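Long-range contacts in phosphate binding protein (Planctomyces limnophilus, PDB 4JWO), which probably binds phosphate as the solute-binding component of a system that carries the ion across the cytoplasmic membrane: residues 110-119 and 286-297; 304-313 and 326-336. All blocks are in the same frame, centred on the assembly; numbering follows the deposited sequence. Where two conformers were deposited one is given.

Contact 1: residues 110-119 and 286-297; sequences IDVTGASRPI and LFIYTTKAKLKR. With SO4 (sulfate ion), chain B.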
loop_
_atom_site.group_PDB
_atom_site.type_symbol
_atom_site.label_atom_id
_atom_site.label_comp_id
_atom_site.label_asym_id
_atom_site.label_seq_id
_atom_site.Cartn_x
_atom_site.Cartn_y
_atom_site.Cartn_z
ATOM N N ILE A 110 -20.050 9.500 -1.408
ATOM C CA ILE A 110 -19.353 8.682 -2.407
ATOM C C ILE A 110 -19.941 7.260 -2.486
ATOM O O ILE A 110 -20.722 6.860 -1.624
ATOM C CB ILE A 110 -17.832 8.587 -2.123
ATOM C CG1 ILE A 110 -17.574 7.970 -0.748
ATOM C CG2 ILE A 110 -17.164 9.960 -2.236
ATOM C CD1 ILE A 110 -16.101 7.746 -0.449
ATOM N N ASP A 111 -19.547 6.498 -3.505
ATOM C CA ASP A 111 -20.090 5.151 -3.719
ATOM C C ASP A 111 -19.134 4.049 -3.285
ATOM O O ASP A 111 -19.553 2.997 -2.802
ATOM C CB ASP A 111 -20.407 4.940 -5.198
ATOM C CG ASP A 111 -21.402 5.942 -5.724
ATOM O OD1 ASP A 111 -22.339 6.288 -4.980
ATOM O OD2 ASP A 111 -21.236 6.387 -6.878
ATOM N N VAL A 112 -17.846 4.296 -3.485
ATOM C CA VAL A 112 -16.804 3.300 -3.259
ATOM C C VAL A 112 -15.622 3.966 -2.579
ATOM O O VAL A 112 -15.231 5.063 -2.961
ATOM C CB VAL A 112 -16.313 2.708 -4.602
ATOM C CG1 VAL A 112 -15.087 1.836 -4.398
ATOM C CG2 VAL A 112 -17.420 1.916 -5.274
ATOM N N THR A 113 -15.044 3.320 -1.571
ATOM C CA THR A 113 -13.862 3.894 -0.944
ATOM C C THR A 113 -12.729 2.873 -0.792
ATOM O O THR A 113 -12.960 1.711 -0.443
ATOM C CB THR A 113 -14.209 4.611 0.386
ATOM O OG1 THR A 113 -13.114 5.444 0.783
ATOM C CG2 THR A 113 -14.542 3.613 1.485
ATOM N N GLY A 114 -11.515 3.320 -1.092
ATOM C CA GLY A 114 -10.324 2.480 -1.017
ATOM C C GLY A 114 -9.652 2.680 0.326
ATOM O O GLY A 114 -9.521 3.813 0.789
ATOM N N ALA A 115 -9.236 1.590 0.965
ATOM C CA ALA A 115 -8.685 1.675 2.311
ATOM C C ALA A 115 -7.382 0.910 2.403
ATOM O O ALA A 115 -7.275 -0.201 1.883
ATOM C CB ALA A 115 -9.676 1.126 3.315
ATOM N N SER A 116 -6.394 1.505 3.066
ATOM C CA SER A 116 -5.124 0.810 3.249
ATOM C C SER A 116 -5.125 0.049 4.569
ATOM O O SER A 116 -4.122 -0.529 4.962
ATOM C CB SER A 116 -3.959 1.788 3.207
ATOM O OG SER A 116 -4.019 2.674 4.302
ATOM N N ARG A 117 -6.268 0.042 5.237
ATOM C CA ARG A 117 -6.452 -0.724 6.462
ATOM C C ARG A 117 -7.922 -1.056 6.533
ATOM O O ARG A 117 -8.732 -0.380 5.900
ATOM C CB ARG A 117 -6.070 0.118 7.679
ATOM C CG ARG A 117 -6.776 1.459 7.720
ATOM C CD ARG A 117 -6.979 1.969 9.131
ATOM N NE ARG A 117 -7.542 3.320 9.126
ATOM C CZ ARG A 117 -8.830 3.593 8.944
ATOM N NH1 ARG A 117 -9.692 2.602 8.758
ATOM N NH2 ARG A 117 -9.255 4.854 8.945
ATOM N N PRO A 118 -8.285 -2.081 7.309
ATOM C CA PRO A 118 -9.712 -2.364 7.471
ATOM C C PRO A 118 -10.434 -1.197 8.140
ATOM O O PRO A 118 -9.826 -0.436 8.900
ATOM C CB PRO A 118 -9.720 -3.577 8.400
ATOM C CG PRO A 118 -8.384 -4.210 8.217
ATOM C CD PRO A 118 -7.444 -3.066 8.012
ATOM N N ILE A 119 -11.723 -1.058 7.844
ATOM C CA ILE A 119 -12.595 -0.133 8.551
ATOM C C ILE A 119 -12.447 -0.308 10.066
ATOM O O ILE A 119 -12.342 -1.434 10.555
ATOM C CB ILE A 119 -14.060 -0.345 8.101
ATOM C CG1 ILE A 119 -14.974 0.764 8.618
ATOM C CG2 ILE A 119 -14.586 -1.737 8.495
ATOM C CD1 ILE A 119 -16.389 0.614 8.125
ATOM N N LEU A 286 -4.884 -4.547 0.799
ATOM C CA LEU A 286 -5.602 -3.341 0.395
ATOM C C LEU A 286 -7.061 -3.673 0.144
ATOM O O LEU A 286 -7.376 -4.758 -0.352
ATOM C CB LEU A 286 -4.984 -2.767 -0.870
ATOM C CG LEU A 286 -3.519 -2.341 -0.773
ATOM C CD1 LEU A 286 -3.102 -1.651 -2.065
ATOM C CD2 LEU A 286 -3.326 -1.415 0.425
ATOM N N PHE A 287 -7.950 -2.733 0.473
ATOM C CA PHE A 287 -9.385 -2.974 0.410
ATOM C C PHE A 287 -10.158 -1.959 -0.421
ATOM O O PHE A 287 -9.775 -0.794 -0.543
ATOM C CB PHE A 287 -9.993 -3.002 1.819
ATOM C CG PHE A 287 -9.322 -3.973 2.745
ATOM C CD1 PHE A 287 -9.754 -5.284 2.818
ATOM C CD2 PHE A 287 -8.246 -3.576 3.524
ATOM C CE1 PHE A 287 -9.131 -6.184 3.672
ATOM C CE2 PHE A 287 -7.617 -4.474 4.374
ATOM C CZ PHE A 287 -8.059 -5.777 4.440
ATOM N N ILE A 288 -11.269 -2.429 -0.967
ATOM C CA ILE A 288 -12.274 -1.573 -1.577
ATOM C C ILE A 288 -13.584 -1.829 -0.844
ATOM O O ILE A 288 -13.968 -2.983 -0.639
ATOM C CB ILE A 288 -12.436 -1.896 -3.075
ATOM C CG1 ILE A 288 -11.293 -1.268 -3.878
ATOM C CG2 ILE A 288 -13.792 -1.416 -3.596
ATOM C CD1 ILE A 288 -11.464 0.228 -4.144
ATOM N N TYR A 289 -14.256 -0.756 -0.429
ATOM C CA TYR A 289 -15.538 -0.849 0.267
ATOM C C TYR A 289 -16.635 -0.221 -0.562
ATOM O O TYR A 289 -16.427 0.807 -1.203
ATOM C CB TYR A 289 -15.487 -0.097 1.602
ATOM C CG TYR A 289 -14.702 -0.784 2.689
ATOM C CD1 TYR A 289 -13.324 -0.660 2.764
ATOM C CD2 TYR A 289 -15.345 -1.548 3.650
ATOM C CE1 TYR A 289 -12.605 -1.288 3.763
ATOM C CE2 TYR A 289 -14.636 -2.170 4.651
ATOM C CZ TYR A 289 -13.271 -2.040 4.704
ATOM O OH TYR A 289 -12.574 -2.678 5.708
ATOM N N THR A 290 -17.811 -0.835 -0.543
ATOM C CA THR A 290 -19.007 -0.172 -1.026
ATOM C C THR A 290 -20.143 -0.644 -0.127
ATOM O O THR A 290 -19.883 -1.163 0.954
ATOM C CB THR A 290 -19.265 -0.455 -2.521
ATOM O OG1 THR A 290 -20.347 0.362 -2.986
ATOM C CG2 THR A 290 -19.595 -1.913 -2.748
ATOM N N THR A 291 -21.389 -0.446 -0.531
ATOM C CA THR A 291 -22.500 -0.862 0.314
ATOM C C THR A 291 -23.426 -1.795 -0.445
ATOM O O THR A 291 -23.390 -1.853 -1.671
ATOM C CB THR A 291 -23.289 0.347 0.862
ATOM O OG1 THR A 291 -24.163 0.857 -0.151
ATOM C CG2 THR A 291 -22.344 1.444 1.315
ATOM N N LYS A 292 -24.252 -2.528 0.296
ATOM C CA LYS A 292 -25.219 -3.439 -0.294
ATOM C C LYS A 292 -26.216 -2.669 -1.157
ATOM O O LYS A 292 -26.605 -3.125 -2.233
ATOM C CB LYS A 292 -25.940 -4.210 0.816
ATOM C CG LYS A 292 -26.809 -5.360 0.351
ATOM C CD LYS A 292 -27.212 -6.227 1.544
ATOM C CE LYS A 292 -28.290 -7.238 1.179
ATOM N NZ LYS A 292 -27.801 -8.268 0.220
ATOM N N ALA A 293 -26.612 -1.487 -0.692
ATOM C CA ALA A 293 -27.541 -0.654 -1.444
ATOM C C ALA A 293 -26.949 -0.170 -2.770
ATOM O O ALA A 293 -27.629 -0.181 -3.795
ATOM C CB ALA A 293 -28.017 0.523 -0.598
ATOM N N LYS A 294 -25.688 0.255 -2.753
ATOM C CA LYS A 294 -25.036 0.731 -3.973
ATOM C C LYS A 294 -24.876 -0.391 -4.988
ATOM O O LYS A 294 -24.878 -0.152 -6.192
ATOM C CB LYS A 294 -23.667 1.344 -3.668
ATOM C CG LYS A 294 -23.678 2.536 -2.727
ATOM C CD LYS A 294 -24.048 3.821 -3.432
ATOM C CE LYS A 294 -23.905 5.010 -2.493
ATOM N NZ LYS A 294 -24.244 6.286 -3.181
ATOM N N LEU A 295 -24.726 -1.615 -4.493
ATOM C CA LEU A 295 -24.554 -2.782 -5.356
ATOM C C LEU A 295 -25.817 -3.138 -6.149
ATOM O O LEU A 295 -25.764 -3.957 -7.069
ATOM C CB LEU A 295 -24.047 -3.978 -4.545
ATOM C CG LEU A 295 -22.542 -3.894 -4.286
ATOM C CD1 LEU A 295 -22.112 -4.817 -3.161
ATOM C CD2 LEU A 295 -21.783 -4.224 -5.558
ATOM N N LYS A 296 -26.942 -2.517 -5.798
ATOM C CA LYS A 296 -28.172 -2.663 -6.569
ATOM C C LYS A 296 -28.052 -1.928 -7.897
ATOM O O LYS A 296 -28.736 -2.257 -8.864
ATOM C CB LYS A 296 -29.381 -2.128 -5.791
ATOM C CG LYS A 296 -29.803 -2.982 -4.609
ATOM C CD LYS A 296 -30.951 -2.325 -3.853
ATOM C CE LYS A 296 -31.296 -3.088 -2.586
ATOM N NZ LYS A 296 -31.977 -4.379 -2.871
ATOM N N ARG A 297 -27.192 -0.913 -7.927
ATOM C CA ARG A 297 -26.885 -0.194 -9.159
ATOM C C ARG A 297 -25.932 -1.064 -9.965
ATOM O O ARG A 297 -24.828 -1.357 -9.511
ATOM C CB ARG A 297 -26.243 1.164 -8.851
ATOM C CG ARG A 297 -27.171 2.166 -8.164
ATOM C CD ARG A 297 -26.392 3.340 -7.584
ATOM N NE ARG A 297 -25.317 3.771 -8.472
ATOM C CZ ARG A 297 -24.374 4.647 -8.139
ATOM N NH1 ARG A 297 -24.375 5.198 -6.934
ATOM N NH2 ARG A 297 -23.432 4.971 -9.015
HETATM S S SO4 B . -3.818 6.386 3.518
HETATM O O1 SO4 B . -2.370 6.396 3.698
HETATM O O2 SO4 B . -4.321 5.024 3.405
HETATM O O3 SO4 B . -4.424 7.007 4.683
HETATM O O4 SO4 B . -4.141 7.119 2.289
#

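Contact 2: residues 304-313 and 326-336; sequences IKFLLSEKGD and KSVKETMQQRL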
loop_
_atom_site.group_PDB
_atom_site.type_symbol
_atom_site.label_atom_id
_atom_site.label_comp_id
_atom_site.label_asym_id
_atom_site.label_seq_id
_atom_site.Cartn_x
_atom_site.Cartn_y
_atom_site.Cartn_z
ATOM N N ILE A 304 -17.233 -3.756 -9.282
ATOM C CA ILE A 304 -16.624 -4.649 -8.304
ATOM C C ILE A 304 -16.268 -5.990 -8.943
ATOM O O ILE A 304 -15.202 -6.544 -8.683
ATOM C CB ILE A 304 -17.530 -4.872 -7.073
ATOM C CG1 ILE A 304 -17.771 -3.549 -6.343
ATOM C CG2 ILE A 304 -16.899 -5.881 -6.124
ATOM C CD1 ILE A 304 -16.514 -2.927 -5.772
ATOM N N LYS A 305 -17.159 -6.495 -9.793
ATOM C CA LYS A 305 -16.935 -7.762 -10.488
ATOM C C LYS A 305 -15.651 -7.766 -11.322
ATOM O O LYS A 305 -14.836 -8.687 -11.223
ATOM C CB LYS A 305 -18.141 -8.106 -11.364
ATOM C CG LYS A 305 -17.965 -9.362 -12.195
ATOM C CD LYS A 305 -19.175 -9.590 -13.094
ATOM C CE LYS A 305 -18.919 -10.704 -14.097
ATOM N NZ LYS A 305 -20.045 -10.866 -15.062
ATOM N N PHE A 306 -15.469 -6.729 -12.131
ATOM C CA PHE A 306 -14.260 -6.587 -12.942
ATOM C C PHE A 306 -13.014 -6.521 -12.062
ATOM O O PHE A 306 -11.975 -7.105 -12.375
ATOM C CB PHE A 306 -14.362 -5.335 -13.816
ATOM C CG PHE A 306 -13.163 -5.105 -14.691
ATOM C CD1 PHE A 306 -12.968 -5.864 -15.832
ATOM C CD2 PHE A 306 -12.234 -4.130 -14.375
ATOM C CE1 PHE A 306 -11.864 -5.657 -16.644
ATOM C CE2 PHE A 306 -11.127 -3.917 -15.183
ATOM C CZ PHE A 306 -10.946 -4.683 -16.320
ATOM N N LEU A 307 -13.138 -5.808 -10.950
ATOM C CA LEU A 307 -12.052 -5.633 -9.997
ATOM C C LEU A 307 -11.561 -6.969 -9.427
ATOM O O LEU A 307 -10.360 -7.175 -9.242
ATOM C CB LEU A 307 -12.529 -4.699 -8.879
ATOM C CG LEU A 307 -11.594 -4.280 -7.752
ATOM C CD1 LEU A 307 -10.319 -3.712 -8.324
ATOM C CD2 LEU A 307 -12.291 -3.254 -6.861
ATOM N N LEU A 308 -12.494 -7.882 -9.174
ATOM C CA LEU A 308 -12.179 -9.169 -8.556
ATOM C C LEU A 308 -11.791 -10.237 -9.579
ATOM O O LEU A 308 -11.299 -11.304 -9.221
ATOM C CB LEU A 308 -13.378 -9.670 -7.737
ATOM C CG LEU A 308 -13.909 -8.762 -6.624
ATOM C CD1 LEU A 308 -15.068 -9.423 -5.891
ATOM C CD2 LEU A 308 -12.799 -8.391 -5.653
ATOM N N SER A 309 -12.026 -9.951 -10.852
ATOM C CA SER A 309 -11.775 -10.918 -11.915
ATOM C C SER A 309 -10.284 -11.101 -12.159
ATOM O O SER A 309 -9.465 -10.384 -11.590
ATOM C CB SER A 309 -12.443 -10.465 -13.209
ATOM O OG SER A 309 -11.855 -9.267 -13.680
ATOM N N GLU A 310 -9.944 -12.061 -13.016
ATOM C CA GLU A 310 -8.554 -12.305 -13.387
ATOM C C GLU A 310 -7.955 -11.073 -14.063
ATOM O O GLU A 310 -6.766 -10.790 -13.922
ATOM C CB GLU A 310 -8.449 -13.526 -14.305
ATOM C CG GLU A 310 -7.022 -13.909 -14.682
ATOM C CD GLU A 310 -6.201 -14.400 -13.498
ATOM O OE1 GLU A 310 -6.789 -14.885 -12.507
ATOM O OE2 GLU A 310 -4.956 -14.305 -13.560
ATOM N N LYS A 311 -8.788 -10.344 -14.798
ATOM C CA LYS A 311 -8.359 -9.093 -15.419
ATOM C C LYS A 311 -8.038 -8.048 -14.360
ATOM O O LYS A 311 -7.121 -7.244 -14.527
ATOM C CB LYS A 311 -9.433 -8.558 -16.358
ATOM C CG LYS A 311 -9.569 -9.349 -17.638
ATOM C CD LYS A 311 -10.635 -8.750 -18.538
ATOM C CE LYS A 311 -10.716 -9.485 -19.864
ATOM N NZ LYS A 311 -11.823 -8.954 -20.707
ATOM N N GLY A 312 -8.809 -8.058 -13.278
ATOM C CA GLY A 312 -8.558 -7.172 -12.159
ATOM C C GLY A 312 -7.217 -7.486 -11.533
ATOM O O GLY A 312 -6.436 -6.582 -11.238
ATOM N N ASP A 313 -6.950 -8.777 -11.343
ATOM C CA ASP A 313 -5.685 -9.223 -10.767
ATOM C C ASP A 313 -4.516 -8.801 -11.646
ATOM O O ASP A 313 -3.458 -8.429 -11.145
ATOM C CB ASP A 313 -5.667 -10.743 -10.595
ATOM C CG ASP A 313 -6.718 -11.238 -9.623
ATOM O OD1 ASP A 313 -7.125 -10.471 -8.723
ATOM O OD2 ASP A 313 -7.134 -12.406 -9.763
ATOM N N LYS A 326 -5.466 -17.154 -4.103
ATOM C CA LYS A 326 -6.690 -17.709 -4.665
ATOM C C LYS A 326 -7.786 -17.815 -3.609
ATOM O O LYS A 326 -8.956 -17.591 -3.910
ATOM C CB LYS A 326 -6.445 -19.088 -5.296
ATOM C CG LYS A 326 -5.587 -19.088 -6.558
ATOM C CD LYS A 326 -6.265 -18.351 -7.706
ATOM C CE LYS A 326 -5.331 -18.211 -8.905
ATOM N NZ LYS A 326 -6.033 -17.636 -10.091
ATOM N N SER A 327 -7.419 -18.164 -2.376
ATOM C CA SER A 327 -8.437 -18.311 -1.335
ATOM C C SER A 327 -9.110 -16.977 -1.062
ATOM O O SER A 327 -10.310 -16.922 -0.791
ATOM C CB SER A 327 -7.862 -18.922 -0.051
ATOM O OG SER A 327 -6.976 -18.017 0.587
ATOM N N VAL A 328 -8.342 -15.896 -1.158
ATOM C CA VAL A 328 -8.896 -14.558 -0.981
ATOM C C VAL A 328 -9.852 -14.223 -2.130
ATOM O O VAL A 328 -10.965 -13.760 -1.901
ATOM C CB VAL A 328 -7.791 -13.485 -0.871
ATOM C CG1 VAL A 328 -8.418 -12.101 -0.770
ATOM C CG2 VAL A 328 -6.899 -13.760 0.332
ATOM N N LYS A 329 -9.412 -14.476 -3.361
ATOM C CA LYS A 329 -10.226 -14.231 -4.552
ATOM C C LYS A 329 -11.551 -14.971 -4.478
ATOM O O LYS A 329 -12.610 -14.394 -4.750
ATOM C CB LYS A 329 -9.471 -14.658 -5.811
ATOM C CG LYS A 329 -10.258 -14.521 -7.107
ATOM C CD LYS A 329 -9.376 -14.889 -8.304
ATOM C CE LYS A 329 -10.116 -14.724 -9.625
ATOM N NZ LYS A 329 -9.254 -15.068 -10.787
ATOM N N GLU A 330 -11.495 -16.244 -4.100
ATOM C CA GLU A 330 -12.696 -17.069 -4.002
ATOM C C GLU A 330 -13.672 -16.456 -3.010
ATOM O O GLU A 330 -14.864 -16.327 -3.279
ATOM C CB GLU A 330 -12.347 -18.501 -3.572
ATOM C CG GLU A 330 -13.571 -19.383 -3.316
ATOM C CD GLU A 330 -13.225 -20.807 -2.880
ATOM O OE1 GLU A 330 -12.221 -21.368 -3.371
ATOM O OE2 GLU A 330 -13.967 -21.368 -2.045
ATOM N N THR A 331 -13.149 -16.074 -1.853
ATOM C CA THR A 331 -13.979 -15.507 -0.798
ATOM C C THR A 331 -14.625 -14.186 -1.224
ATOM O O THR A 331 -15.821 -13.971 -1.016
ATOM C CB THR A 331 -13.168 -15.317 0.490
ATOM O OG1 THR A 331 -12.764 -16.602 0.983
ATOM C CG2 THR A 331 -13.991 -14.604 1.543
HETATM N N MSE A 332 -13.842 -13.308 -1.842
HETATM C CA MSE A 332 -14.370 -12.024 -2.303
HETATM C C MSE A 332 -15.448 -12.166 -3.381
HETATM O O MSE A 332 -16.422 -11.420 -3.378
HETATM C CB MSE A 332 -13.242 -11.103 -2.787
HETATM C CG MSE A 332 -12.169 -10.840 -1.737
HETATM SE SE MSE A 332 -12.930 -10.308 -0.027
HETATM C CE MSE A 332 -11.797 -11.385 1.134
ATOM N N GLN A 333 -15.273 -13.107 -4.304
ATOM C CA GLN A 333 -16.283 -13.361 -5.327
ATOM C C GLN A 333 -17.565 -13.888 -4.709
ATOM O O GLN A 333 -18.669 -13.521 -5.102
ATOM C CB GLN A 333 -15.770 -14.358 -6.369
ATOM C CG GLN A 333 -14.649 -13.838 -7.239
ATOM C CD GLN A 333 -14.126 -14.882 -8.212
ATOM O OE1 GLN A 333 -14.335 -16.084 -8.024
ATOM N NE2 GLN A 333 -13.441 -14.427 -9.261
ATOM N N GLN A 334 -17.413 -14.767 -3.733
ATOM C CA GLN A 334 -18.564 -15.341 -3.083
ATOM C C GLN A 334 -19.273 -14.259 -2.269
ATOM O O GLN A 334 -20.497 -14.208 -2.212
ATOM C CB GLN A 334 -18.120 -16.545 -2.244
ATOM C CG GLN A 334 -17.681 -17.732 -3.120
ATOM C CD GLN A 334 -16.877 -18.789 -2.378
ATOM O OE1 GLN A 334 -16.203 -18.496 -1.389
ATOM N NE2 GLN A 334 -16.932 -20.023 -2.868
ATOM N N ARG A 335 -18.486 -13.366 -1.686
ATOM C CA ARG A 335 -18.999 -12.237 -0.916
ATOM C C ARG A 335 -19.802 -11.266 -1.793
ATOM O O ARG A 335 -20.855 -10.771 -1.396
ATOM C CB ARG A 335 -17.823 -11.520 -0.237
ATOM C CG ARG A 335 -18.188 -10.480 0.799
ATOM C CD ARG A 335 -16.953 -9.939 1.506
ATOM N NE ARG A 335 -16.327 -10.897 2.412
ATOM C CZ ARG A 335 -15.175 -10.690 3.038
ATOM N NH1 ARG A 335 -14.496 -9.559 2.848
ATOM N NH2 ARG A 335 -14.678 -11.626 3.836
ATOM N N LEU A 336 -19.304 -10.998 -2.993
ATOM C CA LEU A 336 -20.025 -10.159 -3.942
ATOM C C LEU A 336 -21.358 -10.803 -4.317
ATOM O O LEU A 336 -22.394 -10.138 -4.363
ATOM C CB LEU A 336 -19.167 -9.915 -5.188
ATOM C CG LEU A 336 -19.849 -9.159 -6.327
ATOM C CD1 LEU A 336 -20.301 -7.787 -5.853
ATOM C CD2 LEU A 336 -18.898 -9.035 -7.509
HETATM O O HOH W 1 -14.824 -11.827 -10.819
#

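Contact 1: residues 110-119 and 286-297
Antiparallel pairing of strands 112-115 and 283-291 in the mixed sheet of a PstS-family binding protein sets Thr113 against Tyr289 and Ala115 against Phe287. Each is a hydrogen-bonded pair; Tyr289 N gives to Thr113 O at 2.8 Å. Gly114 and Ile288 form the non-hydrogen-bonded pair between them.

Tyr289 lies along the face it shares with Ala115, whose CB meets the ring edge 3.8 Å from CE1. The tyrosine CG stands anti to the carbonyl carbon (chi1 -74°), and the ring reaches past the strand end, where Ile119 N donates to Tyr289 OH at 2.8 Å, nearly straight (172°). Pro118 CD packs 3.9 Å from Phe287 CE2.

In this periplasmic-binding-protein fold the turn after strand 112-115 meets the anion: Ser116 OG approaches sulfate O2, a doubtful bond because the serine has two conformers; Thr98, Ser68 and Ser69 also bond the ion. Sulfate, probably from the crystallisation liquor, is consistent with a phosphate site.

At the other end, Lys294 NZ meets Asp111 OD1 nearly along the C-O bond at 2.6 Å. Arg297, its NE held by Glu299, adds weak bonds to both carboxylate oxygens, the guanidinium turned 84° from the carboxylate plane. Thr290 OG1 donates to Asp111 O at 2.8 Å.

Contact 2: residues 304-313 and 326-336
A nearly antiparallel pair, helix 304-308 against 326-336, forms the apolar part of this contact, with Leu308 and Leu336 as its main members. The contact packs the last helix of the chain, 326-340, against the end of helix 298-308 and the start of helix 310-318 in this periplasmic-binding-protein fold. The axes of 304-308 and 326-336 run 167° apart in direction and come within 10.3 Å.

Leu308 points at the opposing helix and crosses the selenomethionine Met332 at about a right angle. Its CD1 methyl lies over the backbone, 3.5 Å from Met332 O, while CD2 touches Met332 CB. Leu336, with CG anti to the backbone N (chi1 174°), sends its two methyls to neighbouring residues: CD1 is 3.9 Å from Ile304 CG2, and CD2 lies against the backbone of Lys305. Phe137 of strand 134-148 touches both Ile304 and Leu336.

Toward the start of helix 326-340 the chemistry becomes ionic. Lys329 stretches out in full extension past Leu308 O to bring its ammonium to two acids, Glu310 and Asp313. The network also takes in Lys326, through a long ion pair with Glu310. Between the helices a water donates to Lys305 O and weakly accepts from Gln333 NE2. The tighter arm of the ionic network is Lys329 NZ to Glu310 OE1, at 3.0 Å, with the looser one to Asp313 OD2 at 3.6 Å.

In the fold
Contacts 1 and 2 illustrate how one layered fold uses different chemistry at different depths. Contact 1 is largely buried and pairs two strands of the sheet, far apart in sequence, by main-chain bonds; contact 2, partly buried, joins helices close in sequence without a direct hydrogen bond between the segments, by apolar packing, salt bridges and one water. Their centres are 14 Å apart, and helix 298-308 follows strand 283-291 in the chain and packs on it, beside the last helix. Ile288 connects the layers: its CG1 is 3.7 Å from Leu307 CD2. Leu295, past the strand, packs its CD2 3.9 Å from Leu336 CD1. Both contacts contain salt-bridge networks, one acid facing two bases in contact 1, two acids and two lysines in contact 2.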